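Local coordinates for mbGIPC protein (Monosiga brevicollis, PDB 6X1X), which probably binds short peptide segments of partner proteins through this PDZ domain, as a choanoflagellate member of the GIPC family of signalling proteins, at residues V47-N57 / F82-K90; I22-A30 / L61-A70. One frame throughout, in Å; residues are numbered along the deposited sequence. Where two conformers were deposited one is given.

Overall arrangement
Reading from the N terminus, the chain lays down strand 6-12 and then the hairpin of strands 20-23 and 31-35, whose connecting loop supplies the first half of contact 2. Residues 47-57 follow and wait for strand 81-87. Next comes 61-70, which closes a long loop back onto 22-30 as contact 2; finally 82-90 closes contact 1. The segments alternate, so the two contacts cross rather than nest. Backbone bonds join them directly, Ile-53 to Ala-30 and Ala-54 to Leu-61. Contact 1 builds the centre of the antiparallel sheet; contact 2 fixes the start of helix 66-75, where strand 20-23 and this helix probably flank the peptide groove, as in other PDZ domains.

Contact 1. Residues V47-N57 / F82-K90; sequences VAVGDHIAKIN and FTMICVEPK
Strands 52-56 and 82-87 form the antiparallel centre of the PDZ sheet, interrupted by a classic beta bulge. Its landmark is Ile-85 O, faced by two successive residues: Ala-54 N donates to it at 2.8 Å, while Lys-55 N adds a weak bond. The extra residue shifts the register by one, after which Ile-85 N returns a bond to Lys-55 O. Toward the other end His-52 and Val-87 make a hydrogen-bonded pair, each N to the other's O at 2.9 Å.

Beyond strand 52-56, Asn-57 grips strand 82-87 twice. Its backbone N reaches Thr-83 O at 2.8 Å, and its OD1 receives Thr-83 N at 3.0 Å in an almost straight bond (173° at the hydrogen). With CG beside the backbone N (chi1 -69°), the amide is brought back to strand 82-87, where it lies against Phe-82 CA and CB, its plane nearly perpendicular to that residue's ring.

On the buried face, Met-84 runs alongside Ile-56 and crosses Ile-53, whose CG2 rests 3.8 Å from Met-84 CG; the bend at chi3 (60°) turns the methyl away while SD stays near Ile-53 CD1. Cys-86 SG meets Val-47 CG2 at 4.1 Å. On the opposite face Ala-54 CB touches Val-87 CG2 at 3.9 Å and Lys-55 CB lies against Ile-85.

Asp-51 and Glu-88 run side by side, and Lys-7 bridges both carboxylates, probably offsetting their mutual repulsion. Asp-51 OD2 also accepts Ala-48 N, bracing the type II turn from Ala-48 to Asp-51. Bulge aside, an antiparallel strand pair with one face turned to the core and helix 66-75 belongs to the compact beta-sandwich of PDZ domains.

Contact 2. Residues I22-A30 / L61-A70; sequences ISDNGAGYA and LNGCRHFEVA
Asp-24 OD2 is gripped by two donors at the start of helix 66-75. His-66 N reaches it at 2.7 Å on the anti side, in a nearly straight bond, and in one of two conformers Arg-65 NH1 adds a salt bridge at 2.9 Å from the syn side. OD2 sits at the guanidinium edge and in its plane, while the carboxylate as a whole is turned 72° from that plane. OD1 accepts Gly-26 N in an Asx turn, holding the carboxylate against rotation. Replacing Asp-24 by alanine removes both oxygens, which would probably leave His-66 N without its acceptor, Arg-65 without this acidic mate and Gly-26 N without its Asx-turn partner.

Along the helix, Ile-22 CG1 lies between backbone N and carbonyl carbon (chi1 65°), which sends CD1 toward Ala-70 and Val-69. Ala-30 CB meets Val-69 CG2. The Asn-62 amide lies nearly parallel to the Tyr-29 ring, OD1 3.5 Å above one face. Gly-63 N bonds to Gly-28 O; one water joins Gly-28 O to Cys-64 O, another Ala-30 N to Leu-61 O. The contact closes one end of the probable peptide cleft between strand 20-23 and helix 66-75, with Ile-22 and Tyr-29 also resting on strand 52-56.

Contact 1. Residues V47-N57 / F82-K90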
ATOM      1  N   VAL A  47       0.715  -3.274  -7.570  1.00  7.16           N
ATOM      2  CA  VAL A  47      -0.126  -2.835  -6.462  1.00  8.12           C
ATOM      3  C   VAL A  47      -1.503  -2.518  -7.019  1.00  6.75           C
ATOM      4  O   VAL A  47      -1.618  -1.951  -8.110  1.00  7.24           O
ATOM      5  CB  VAL A  47       0.470  -1.623  -5.710  1.00  8.69           C
ATOM      6  CG1 VAL A  47       0.410  -0.353  -6.542  1.00 12.62           C
ATOM      7  CG2 VAL A  47      -0.254  -1.413  -4.394  1.00 11.29           C
ATOM      8  N   ALA A  48      -2.545  -2.882  -6.278  1.00  6.96           N
ATOM      9  CA  ALA A  48      -3.903  -2.709  -6.766  1.00  7.42           C
ATOM     10  C   ALA A  48      -4.833  -2.311  -5.631  1.00  7.11           C
ATOM     11  O   ALA A  48      -4.592  -2.620  -4.462  1.00  6.96           O
ATOM     12  CB  ALA A  48      -4.442  -3.995  -7.399  1.00  9.91           C
ATOM     13  N   VAL A  49      -5.922  -1.636  -6.007  1.00  7.63           N
ATOM     14  CA  VAL A  49      -7.008  -1.389  -5.070  1.00  7.87           C
ATOM     15  C   VAL A  49      -7.420  -2.706  -4.442  1.00  6.83           C
ATOM     16  O   VAL A  49      -7.523  -3.736  -5.120  1.00  7.60           O
ATOM     17  CB  VAL A  49      -8.187  -0.719  -5.798  1.00  7.66           C
ATOM     18  CG1 VAL A  49      -9.433  -0.726  -4.930  1.00 10.73           C
ATOM     19  CG2 VAL A  49      -7.826   0.702  -6.203  1.00 11.28           C
ATOM     20  N   GLY A  50      -7.630  -2.684  -3.131  1.00  7.08           N
ATOM     21  CA  GLY A  50      -7.992  -3.856  -2.374  1.00  9.88           C
ATOM     22  C   GLY A  50      -6.839  -4.499  -1.634  1.00  9.67           C
ATOM     23  O   GLY A  50      -7.073  -5.240  -0.672  1.00 11.40           O
ATOM     24  N   ASP A  51      -5.602  -4.238  -2.052  1.00  8.00           N
ATOM     25  CA  ASP A  51      -4.458  -4.842  -1.387  1.00  6.95           C
ATOM     26  C   ASP A  51      -4.358  -4.334   0.044  1.00  7.87           C
ATOM     27  O   ASP A  51      -4.639  -3.163   0.332  1.00  9.19           O
ATOM     28  CB  ASP A  51      -3.166  -4.493  -2.132  1.00  8.11           C
ATOM     29  CG  ASP A  51      -3.009  -5.243  -3.441  1.00  9.36           C
ATOM     30  OD1 ASP A  51      -3.765  -6.197  -3.696  1.00 10.08           O
ATOM     31  OD2 ASP A  51      -2.098  -4.878  -4.220  1.00 11.07           O
ATOM     32  N   HIS A  52      -3.965  -5.217   0.941  1.00  7.26           N
ATOM     33  CA  HIS A  52      -3.671  -4.832   2.311  1.00  7.40           C
ATOM     34  C   HIS A  52      -2.192  -4.478   2.438  1.00  7.02           C
ATOM     35  O   HIS A  52      -1.336  -5.056   1.759  1.00  7.84           O
ATOM     36  CB  HIS A  52      -4.052  -5.956   3.276  1.00 13.15           C
ATOM     37  CG  HIS A  52      -5.531  -6.079   3.497  1.00 16.87           C
ATOM     38  ND1 HIS A  52      -6.355  -6.791   2.651  1.00 26.70           N
ATOM     39  CD2 HIS A  52      -6.336  -5.556   4.453  1.00 17.87           C
ATOM     40  CE1 HIS A  52      -7.602  -6.715   3.084  1.00 27.69           C
ATOM     41  NE2 HIS A  52      -7.618  -5.967   4.174  1.00 21.19           N
ATOM     42  N   ILE A  53      -1.896  -3.513   3.303  1.00  6.68           N
ATOM     43  CA  ILE A  53      -0.525  -3.074   3.534  1.00  6.42           C
ATOM     44  C   ILE A  53      -0.021  -3.795   4.775  1.00  6.32           C
ATOM     45  O   ILE A  53      -0.419  -3.478   5.901  1.00  7.99           O
ATOM     46  CB  ILE A  53      -0.432  -1.550   3.669  1.00  6.89           C
ATOM     47  CG1 ILE A  53      -0.928  -0.897   2.382  1.00  7.58           C
ATOM     48  CG2 ILE A  53       1.012  -1.144   3.968  1.00  8.90           C
ATOM     49  CD1 ILE A  53      -1.062   0.613   2.468  1.00 10.87           C
ATOM     50  N   ALA A  54       0.867  -4.762   4.580  1.00  6.07           N
ATOM     51  CA  ALA A  54       1.345  -5.586   5.682  1.00  6.49           C
ATOM     52  C   ALA A  54       2.567  -4.995   6.368  1.00  5.81           C
ATOM     53  O   ALA A  54       2.699  -5.115   7.593  1.00  6.47           O
ATOM     54  CB  ALA A  54       1.671  -6.995   5.182  1.00  8.28           C
ATOM     55  N   LYS A  55       3.464  -4.384   5.599  1.00  5.56           N
ATOM     56  CA  LYS A  55       4.697  -3.821   6.134  1.00  5.11           C
ATOM     57  C   LYS A  55       5.111  -2.628   5.290  1.00  5.25           C
ATOM     58  O   LYS A  55       4.838  -2.573   4.090  1.00  6.01           O
ATOM     59  CB  LYS A  55       5.866  -4.816   6.104  1.00  7.23           C
ATOM     60  CG  LYS A  55       5.663  -6.075   6.910  1.00  8.23           C
ATOM     61  CD  LYS A  55       6.965  -6.829   7.129  1.00 11.42           C
ATOM     62  CE  LYS A  55       6.709  -8.079   7.959  1.00 15.64           C
ATOM     63  NZ  LYS A  55       7.948  -8.873   8.175  1.00 18.35           N
ATOM     64  N   ILE A  56       5.806  -1.690   5.925  1.00  4.56           N
ATOM     65  CA  ILE A  56       6.527  -0.630   5.235  1.00  5.02           C
ATOM     66  C   ILE A  56       7.937  -0.624   5.789  1.00  4.75           C
ATOM     67  O   ILE A  56       8.117  -0.566   7.010  1.00  5.05           O
ATOM     68  CB  ILE A  56       5.874   0.747   5.443  1.00  5.62           C
ATOM     69  CG1 ILE A  56       4.499   0.794   4.785  1.00  6.12           C
ATOM     70  CG2 ILE A  56       6.785   1.850   4.902  1.00  6.85           C
ATOM     71  CD1 ILE A  56       3.660   1.962   5.278  1.00  7.25           C
ATOM     72  N   ASN A  57       8.929  -0.725   4.905  1.00  5.54           N
ATOM     73  CA  ASN A  57      10.335  -0.699   5.309  1.00  6.51           C
ATOM     74  C   ASN A  57      10.612  -1.671   6.455  1.00  6.79           C
ATOM     75  O   ASN A  57      11.333  -1.358   7.408  1.00  8.27           O
ATOM     76  CB  ASN A  57      10.786   0.721   5.646  1.00  7.78           C
ATOM     77  CG  ASN A  57      10.847   1.601   4.428  1.00  6.50           C
ATOM     78  OD1 ASN A  57      11.143   1.125   3.335  1.00  7.87           O
ATOM     79  ND2 ASN A  57      10.563   2.890   4.602  1.00  9.30           N
ATOM     80  N   PHE A  82      11.345   3.499  -0.901  1.00  7.28           N
ATOM     81  CA  PHE A  82      10.788   2.749   0.214  1.00  7.02           C
ATOM     82  C   PHE A  82      10.267   1.426  -0.308  1.00  6.10           C
ATOM     83  O   PHE A  82      10.018   1.260  -1.507  1.00  7.50           O
ATOM     84  CB  PHE A  82       9.704   3.526   0.981  1.00  7.61           C
ATOM     85  CG  PHE A  82       8.424   3.748   0.201  1.00  6.78           C
ATOM     86  CD1 PHE A  82       8.314   4.801  -0.691  1.00  7.33           C
ATOM     87  CD2 PHE A  82       7.327   2.916   0.389  1.00  7.61           C
ATOM     88  CE1 PHE A  82       7.129   5.012  -1.391  1.00  8.61           C
ATOM     89  CE2 PHE A  82       6.137   3.125  -0.308  1.00  8.48           C
ATOM     90  CZ  PHE A  82       6.044   4.170  -1.198  1.00  9.70           C
ATOM     91  N   THR A  83      10.102   0.480   0.611  0.50  6.76           N
ATOM     92  CA  THR A  83       9.539  -0.823   0.300  0.50  8.31           C
ATOM     93  C   THR A  83       8.250  -1.018   1.085  0.50  7.44           C
ATOM     94  O   THR A  83       8.119  -0.560   2.222  0.50  8.85           O
ATOM     95  CB  THR A  83      10.545  -1.942   0.594  0.50  8.00           C
ATOM     96  OG1 THR A  83      11.668  -1.810  -0.285  0.50 10.49           O
ATOM     97  CG2 THR A  83       9.926  -3.314   0.376  0.50 17.37           C
ATOM     98  N   MET A  84       7.284  -1.679   0.457  1.00  7.98           N
ATOM     99  CA  MET A  84       5.993  -1.930   1.068  1.00  9.51           C
ATOM    100  C   MET A  84       5.605  -3.350   0.703  1.00 11.35           C
ATOM    101  O   MET A  84       5.716  -3.742  -0.463  1.00 13.50           O
ATOM    102  CB  MET A  84       4.973  -0.923   0.530  1.00 12.36           C
ATOM    103  CG  MET A  84       3.622  -0.964   1.203  1.00 12.45           C
ATOM    104  SD  MET A  84       2.668   0.492   0.747  1.00 15.35           S
ATOM    105  CE  MET A  84       2.569   0.311  -1.035  1.00 17.00           C
ATOM    106  N   ILE A  85       5.212  -4.133   1.695  1.00  9.55           N
ATOM    107  CA  ILE A  85       4.715  -5.479   1.462  1.00 10.23           C
ATOM    108  C   ILE A  85       3.202  -5.393   1.422  1.00  7.81           C
ATOM    109  O   ILE A  85       2.571  -4.952   2.393  1.00  8.13           O
ATOM    110  CB  ILE A  85       5.184  -6.453   2.551  1.00 11.11           C
ATOM    111  CG1 ILE A  85       6.708  -6.437   2.660  1.00 14.01           C
ATOM    112  CG2 ILE A  85       4.681  -7.851   2.246  1.00 13.80           C
ATOM    113  CD1 ILE A  85       7.419  -6.868   1.400  1.00 22.79           C
ATOM    114  N   CYS A  86       2.628  -5.783   0.292  1.00  8.72           N
ATOM    115  CA  CYS A  86       1.192  -5.770   0.087  1.00 10.52           C
ATOM    116  C   CYS A  86       0.702  -7.204  -0.040  1.00 10.12           C
ATOM    117  O   CYS A  86       1.415  -8.078  -0.542  1.00 15.19           O
ATOM    118  CB  CYS A  86       0.833  -4.974  -1.169  1.00 11.57           C
ATOM    119  SG  CYS A  86       1.217  -3.210  -1.022  1.00 14.19           S
ATOM    120  N   VAL A  87      -0.509  -7.450   0.447  1.00  9.03           N
ATOM    121  CA  VAL A  87      -1.115  -8.775   0.404  1.00  9.24           C
ATOM    122  C   VAL A  87      -2.440  -8.667  -0.329  1.00  8.02           C
ATOM    123  O   VAL A  87      -3.294  -7.852   0.034  1.00  8.83           O
ATOM    124  CB  VAL A  87      -1.316  -9.358   1.813  1.00 10.23           C
ATOM    125  CG1 VAL A  87      -1.910 -10.750   1.720  1.00 12.02           C
ATOM    126  CG2 VAL A  87       0.004  -9.392   2.567  1.00 17.59           C
ATOM    127  N   GLU A  88      -2.601  -9.470  -1.356  1.00  8.17           N
ATOM    128  CA  GLU A  88      -3.830  -9.441  -2.129  1.00 10.99           C
ATOM    129  C   GLU A  88      -4.914 -10.233  -1.407  1.00  8.79           C
ATOM    130  O   GLU A  88      -4.645 -11.312  -0.871  1.00 11.70           O
ATOM    131  CB  GLU A  88      -3.602 -10.075  -3.494  1.00 14.47           C
ATOM    132  CG  GLU A  88      -2.500  -9.440  -4.301  1.00 22.12           C
ATOM    133  CD  GLU A  88      -2.537  -9.865  -5.754  1.00 32.90           C
ATOM    134  OE1 GLU A  88      -3.558 -10.455  -6.172  1.00 35.02           O
ATOM    135  OE2 GLU A  88      -1.552  -9.605  -6.478  1.00 21.77           O
ATOM    136  N   PRO A  89      -6.147  -9.740  -1.377  1.00 12.02           N
ATOM    137  CA  PRO A  89      -7.241 -10.553  -0.841  1.00 11.84           C
ATOM    138  C   PRO A  89      -7.586 -11.677  -1.807  1.00  9.20           C
ATOM    139  O   PRO A  89      -7.260 -11.641  -2.995  1.00 11.61           O
ATOM    140  CB  PRO A  89      -8.393  -9.553  -0.714  1.00 18.73           C
ATOM    141  CG  PRO A  89      -8.120  -8.559  -1.767  1.00 24.30           C
ATOM    142  CD  PRO A  89      -6.615  -8.419  -1.825  1.00 19.84           C
ATOM    143  N   LYS A  90      -8.242 -12.703  -1.277  1.00  8.67           N
ATOM    144  CA  LYS A  90      -8.652 -13.848  -2.083  1.00  8.53           C
ATOM    145  C   LYS A  90      -9.995 -13.520  -2.711  1.00  6.66           C
ATOM    146  O   LYS A  90     -11.023 -13.497  -2.024  1.00  7.98           O
ATOM    147  CB  LYS A  90      -8.739 -15.107  -1.227  1.00 10.80           C
ATOM    148  CG  LYS A  90      -7.385 -15.635  -0.773  1.00 14.12           C
ATOM    149  CD  LYS A  90      -7.537 -16.808   0.181  1.00 23.32           C
ATOM    150  CE  LYS A  90      -8.332 -17.942  -0.446  1.00 30.88           C
ATOM    151  NZ  LYS A  90      -7.562 -18.665  -1.496  1.00 38.16           N
TER

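Contact 2. Residues I22-A30 / L61-A70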
ATOM      1  N   ILE A  22      -6.163   5.165   1.760  1.00  6.18           N
ATOM      2  CA  ILE A  22      -6.153   3.960   2.571  1.00  6.21           C
ATOM      3  C   ILE A  22      -7.161   4.089   3.690  1.00  5.20           C
ATOM      4  O   ILE A  22      -7.489   5.189   4.156  1.00  6.43           O
ATOM      5  CB  ILE A  22      -4.754   3.599   3.102  1.00  6.65           C
ATOM      6  CG1 ILE A  22      -4.257   4.655   4.071  1.00  7.65           C
ATOM      7  CG2 ILE A  22      -3.777   3.423   1.944  1.00  9.16           C
ATOM      8  CD1 ILE A  22      -2.990   4.240   4.787  1.00  8.45           C
ATOM      9  N   SER A  23      -7.668   2.944   4.122  0.66  5.19           N
ATOM     10  CA  SER A  23      -8.619   2.893   5.215  0.66  6.35           C
ATOM     11  C   SER A  23      -8.380   1.613   6.005  0.66  6.64           C
ATOM     12  O   SER A  23      -7.432   0.868   5.747  0.66  6.96           O
ATOM     13  CB  SER A  23     -10.050   3.004   4.702  0.66  9.31           C
ATOM     14  OG  SER A  23     -10.915   3.190   5.801  0.66  8.05           O
ATOM     15  N   ASP A  24      -9.228   1.381   7.003  1.00  7.48           N
ATOM     16  CA  ASP A  24      -9.214   0.130   7.755  1.00  7.23           C
ATOM     17  C   ASP A  24     -10.613  -0.094   8.307  1.00  9.97           C
ATOM     18  O   ASP A  24     -11.412   0.842   8.388  1.00 10.91           O
ATOM     19  CB  ASP A  24      -8.130   0.096   8.857  1.00  8.75           C
ATOM     20  CG  ASP A  24      -8.496   0.926  10.080  1.00  9.54           C
ATOM     21  OD1 ASP A  24      -9.258   0.418  10.929  1.00 11.15           O
ATOM     22  OD2 ASP A  24      -7.991   2.056  10.226  1.00  9.34           O
ATOM     23  N   ASN A  25     -10.924  -1.341   8.657  1.00  9.12           N
ATOM     24  CA  ASN A  25     -12.254  -1.660   9.166  1.00  9.82           C
ATOM     25  C   ASN A  25     -12.282  -1.850  10.677  1.00 13.64           C
ATOM     26  O   ASN A  25     -13.288  -2.326  11.211  1.00 15.94           O
ATOM     27  CB  ASN A  25     -12.874  -2.852   8.423  1.00 15.42           C
ATOM     28  CG  ASN A  25     -12.088  -4.138   8.597  1.00 18.26           C
ATOM     29  OD1 ASN A  25     -11.279  -4.268   9.510  1.00 18.52           O
ATOM     30  ND2 ASN A  25     -12.337  -5.105   7.720  1.00 28.53           N
ATOM     31  N   GLY A  26     -11.206  -1.482  11.373  1.00 13.80           N
ATOM     32  CA  GLY A  26     -11.119  -1.617  12.812  1.00 16.36           C
ATOM     33  C   GLY A  26     -10.343  -2.824  13.295  1.00 16.88           C
ATOM     34  O   GLY A  26     -10.132  -2.960  14.508  1.00 19.69           O
ATOM     35  N   ALA A  27      -9.924  -3.705  12.391  1.00 16.89           N
ATOM     36  CA  ALA A  27      -9.112  -4.854  12.756  1.00 15.78           C
ATOM     37  C   ALA A  27      -8.290  -5.277  11.548  1.00 20.27           C
ATOM     38  O   ALA A  27      -8.601  -4.930  10.407  1.00 18.43           O
ATOM     39  CB  ALA A  27      -9.975  -6.022  13.252  1.00 20.47           C
ATOM     40  N   GLY A  28      -7.232  -6.039  11.813  1.00 15.93           N
ATOM     41  CA  GLY A  28      -6.393  -6.542  10.744  1.00 14.90           C
ATOM     42  C   GLY A  28      -5.464  -5.487  10.183  1.00 12.97           C
ATOM     43  O   GLY A  28      -4.842  -4.742  10.940  1.00 13.74           O
ATOM     44  N   TYR A  29      -5.366  -5.406   8.862  1.00 11.59           N
ATOM     45  CA  TYR A  29      -4.438  -4.508   8.194  1.00 11.25           C
ATOM     46  C   TYR A  29      -5.184  -3.362   7.525  1.00  9.63           C
ATOM     47  O   TYR A  29      -6.339  -3.503   7.109  1.00 11.29           O
ATOM     48  CB  TYR A  29      -3.653  -5.260   7.119  1.00 11.05           C
ATOM     49  CG  TYR A  29      -2.778  -6.375   7.653  1.00 12.72           C
ATOM     50  CD1 TYR A  29      -3.296  -7.644   7.890  1.00 18.06           C
ATOM     51  CD2 TYR A  29      -1.433  -6.154   7.932  1.00 11.21           C
ATOM     52  CE1 TYR A  29      -2.490  -8.661   8.385  1.00 18.91           C
ATOM     53  CE2 TYR A  29      -0.618  -7.168   8.413  1.00 13.61           C
ATOM     54  CZ  TYR A  29      -1.155  -8.413   8.640  1.00 15.35           C
ATOM     55  OH  TYR A  29      -0.346  -9.417   9.127  1.00 20.59           O
ATOM     56  N   ALA A  30      -4.502  -2.231   7.392  1.00  8.46           N
ATOM     57  CA  ALA A  30      -5.026  -1.170   6.550  1.00  8.79           C
ATOM     58  C   ALA A  30      -4.999  -1.633   5.099  1.00  7.03           C
ATOM     59  O   ALA A  30      -4.201  -2.493   4.716  1.00  8.95           O
ATOM     60  CB  ALA A  30      -4.189   0.094   6.728  1.00 10.18           C
ATOM     61  N   LEU A  61       2.905  -3.984  10.240  1.00  5.69           N
ATOM     62  CA  LEU A  61       1.755  -3.098  10.374  1.00  5.60           C
ATOM     63  C   LEU A  61       0.469  -3.854  10.682  1.00  6.62           C
ATOM     64  O   LEU A  61      -0.626  -3.294  10.550  1.00  6.16           O
ATOM     65  CB  LEU A  61       1.620  -2.190   9.152  1.00  6.11           C
ATOM     66  CG  LEU A  61       2.852  -1.302   8.963  1.00  7.06           C
ATOM     67  CD1 LEU A  61       2.794  -0.582   7.633  1.00  8.21           C
ATOM     68  CD2 LEU A  61       2.985  -0.301  10.091  1.00  8.19           C
ATOM     69  N   ASN A  62       0.584  -5.108  11.112  1.00  7.23           N
ATOM     70  CA  ASN A  62      -0.588  -5.835  11.578  1.00  7.96           C
ATOM     71  C   ASN A  62      -1.242  -5.102  12.743  1.00  8.06           C
ATOM     72  O   ASN A  62      -0.574  -4.697  13.696  1.00  9.52           O
ATOM     73  CB  ASN A  62      -0.176  -7.244  11.996  1.00  9.62           C
ATOM     74  CG  ASN A  62      -1.361  -8.135  12.298  1.00 12.16           C
ATOM     75  OD1 ASN A  62      -2.494  -7.847  11.904  1.00 14.50           O
ATOM     76  ND2 ASN A  62      -1.105  -9.231  12.998  1.00 17.97           N
ATOM     77  N   GLY A  63      -2.560  -4.925  12.662  1.00  7.96           N
ATOM     78  CA  GLY A  63      -3.302  -4.241  13.695  1.00 10.54           C
ATOM     79  C   GLY A  63      -3.265  -2.733  13.622  1.00  9.22           C
ATOM     80  O   GLY A  63      -3.976  -2.075  14.390  1.00 13.00           O
ATOM     81  N   CYS A  64      -2.470  -2.151  12.729  1.00  7.66           N
ATOM     82  CA  CYS A  64      -2.325  -0.705  12.696  1.00  7.71           C
ATOM     83  C   CYS A  64      -3.490  -0.044  11.973  1.00  7.38           C
ATOM     84  O   CYS A  64      -3.948  -0.516  10.929  1.00  9.86           O
ATOM     85  CB  CYS A  64      -1.007  -0.331  12.027  1.00  7.50           C
ATOM     86  SG  CYS A  64       0.430  -0.881  12.965  1.00  7.91           S
ATOM     87  N   ARG A  65      -3.945   1.077  12.519  1.00  7.19           N
ATOM     88  CA  ARG A  65      -5.028   1.828  11.906  0.50  7.08           C
ATOM     89  C   ARG A  65      -4.522   2.572  10.677  1.00  6.09           C
ATOM     90  O   ARG A  65      -3.321   2.833  10.520  1.00  7.00           O
ATOM     91  CB  ARG A  65      -5.598   2.837  12.902  0.50  9.54           C
ATOM     92  CG  ARG A  65      -6.350   2.217  14.069  0.50 12.37           C
ATOM     93  CD  ARG A  65      -7.812   1.977  13.734  0.50 13.81           C
ATOM     94  NE  ARG A  65      -8.682   3.052  14.213  0.50 10.91           N
ATOM     95  CZ  ARG A  65      -9.405   3.846  13.431  0.50 14.78           C
ATOM     96  NH1 ARG A  65      -9.372   3.699  12.112  0.50 16.32           N
ATOM     97  NH2 ARG A  65     -10.169   4.785  13.973  0.50  9.72           N
ATOM     98  N   HIS A  66      -5.462   2.940   9.802  1.00  5.44           N
ATOM     99  CA  HIS A  66      -5.061   3.633   8.588  1.00  6.40           C
ATOM    100  C   HIS A  66      -4.328   4.929   8.887  1.00  6.28           C
ATOM    101  O   HIS A  66      -3.445   5.317   8.120  1.00  7.14           O
ATOM    102  CB  HIS A  66      -6.236   3.851   7.624  1.00  6.34           C
ATOM    103  CG  HIS A  66      -7.254   4.849   8.086  1.00  5.58           C
ATOM    104  ND1 HIS A  66      -7.061   6.211   8.020  1.00  6.50           N
ATOM    105  CD2 HIS A  66      -8.505   4.669   8.567  1.00  6.13           C
ATOM    106  CE1 HIS A  66      -8.136   6.825   8.484  1.00  6.33           C
ATOM    107  NE2 HIS A  66      -9.028   5.912   8.820  1.00  7.28           N
ATOM    108  N   PHE A  67      -4.656   5.613   9.986  1.00  6.51           N
ATOM    109  CA  PHE A  67      -3.932   6.851  10.251  1.00  7.20           C
ATOM    110  C   PHE A  67      -2.479   6.591  10.631  1.00  6.05           C
ATOM    111  O   PHE A  67      -1.620   7.436  10.374  1.00  6.17           O
ATOM    112  CB  PHE A  67      -4.660   7.750  11.256  1.00  9.09           C
ATOM    113  CG  PHE A  67      -4.812   7.162  12.627  1.00 10.13           C
ATOM    114  CD1 PHE A  67      -3.806   7.279  13.569  1.00 11.40           C
ATOM    115  CD2 PHE A  67      -5.994   6.546  12.991  1.00 14.27           C
ATOM    116  CE1 PHE A  67      -3.973   6.748  14.840  1.00 16.10           C
ATOM    117  CE2 PHE A  67      -6.164   6.021  14.249  1.00 18.08           C
ATOM    118  CZ  PHE A  67      -5.160   6.118  15.169  1.00 13.58           C
ATOM    119  N   GLU A  68      -2.186   5.425  11.227  1.00  6.28           N
ATOM    120  CA  GLU A  68      -0.803   5.083  11.575  1.00  6.13           C
ATOM    121  C   GLU A  68      -0.003   4.705  10.338  1.00  5.64           C
ATOM    122  O   GLU A  68       1.156   5.115  10.185  1.00  5.99           O
ATOM    123  CB  GLU A  68      -0.793   3.943  12.597  1.00  6.87           C
ATOM    124  CG  GLU A  68      -1.475   4.327  13.896  1.00  8.12           C
ATOM    125  CD  GLU A  68      -1.641   3.180  14.866  1.00  7.47           C
ATOM    126  OE1 GLU A  68      -2.011   2.067  14.438  1.00  9.99           O
ATOM    127  OE2 GLU A  68      -1.384   3.401  16.067  1.00  8.93           O
ATOM    128  N   VAL A  69      -0.602   3.903   9.457  1.00  5.48           N
ATOM    129  CA  VAL A  69       0.041   3.536   8.202  1.00  5.51           C
ATOM    130  C   VAL A  69       0.238   4.772   7.334  1.00  5.46           C
ATOM    131  O   VAL A  69       1.300   4.970   6.726  1.00  5.53           O
ATOM    132  CB  VAL A  69      -0.808   2.457   7.503  1.00  5.64           C
ATOM    133  CG1 VAL A  69      -0.216   2.101   6.154  1.00  6.94           C
ATOM    134  CG2 VAL A  69      -0.921   1.221   8.384  1.00  5.98           C
ATOM    135  N   ALA A  70      -0.775   5.641   7.294  1.00  5.59           N
ATOM    136  CA  ALA A  70      -0.674   6.862   6.506  1.00  6.10           C
ATOM    137  C   ALA A  70       0.450   7.742   7.012  1.00  5.47           C
ATOM    138  O   ALA A  70       1.208   8.306   6.219  1.00  5.72           O
ATOM    139  CB  ALA A  70      -1.993   7.628   6.556  1.00  7.99           C
TER
HETATM  140  O   HOH W   1      -5.953  -2.170  10.626  1.00 15.98           O
HETATM  141  O   HOH W   2      -1.725  -2.267   8.075  1.00  7.20           O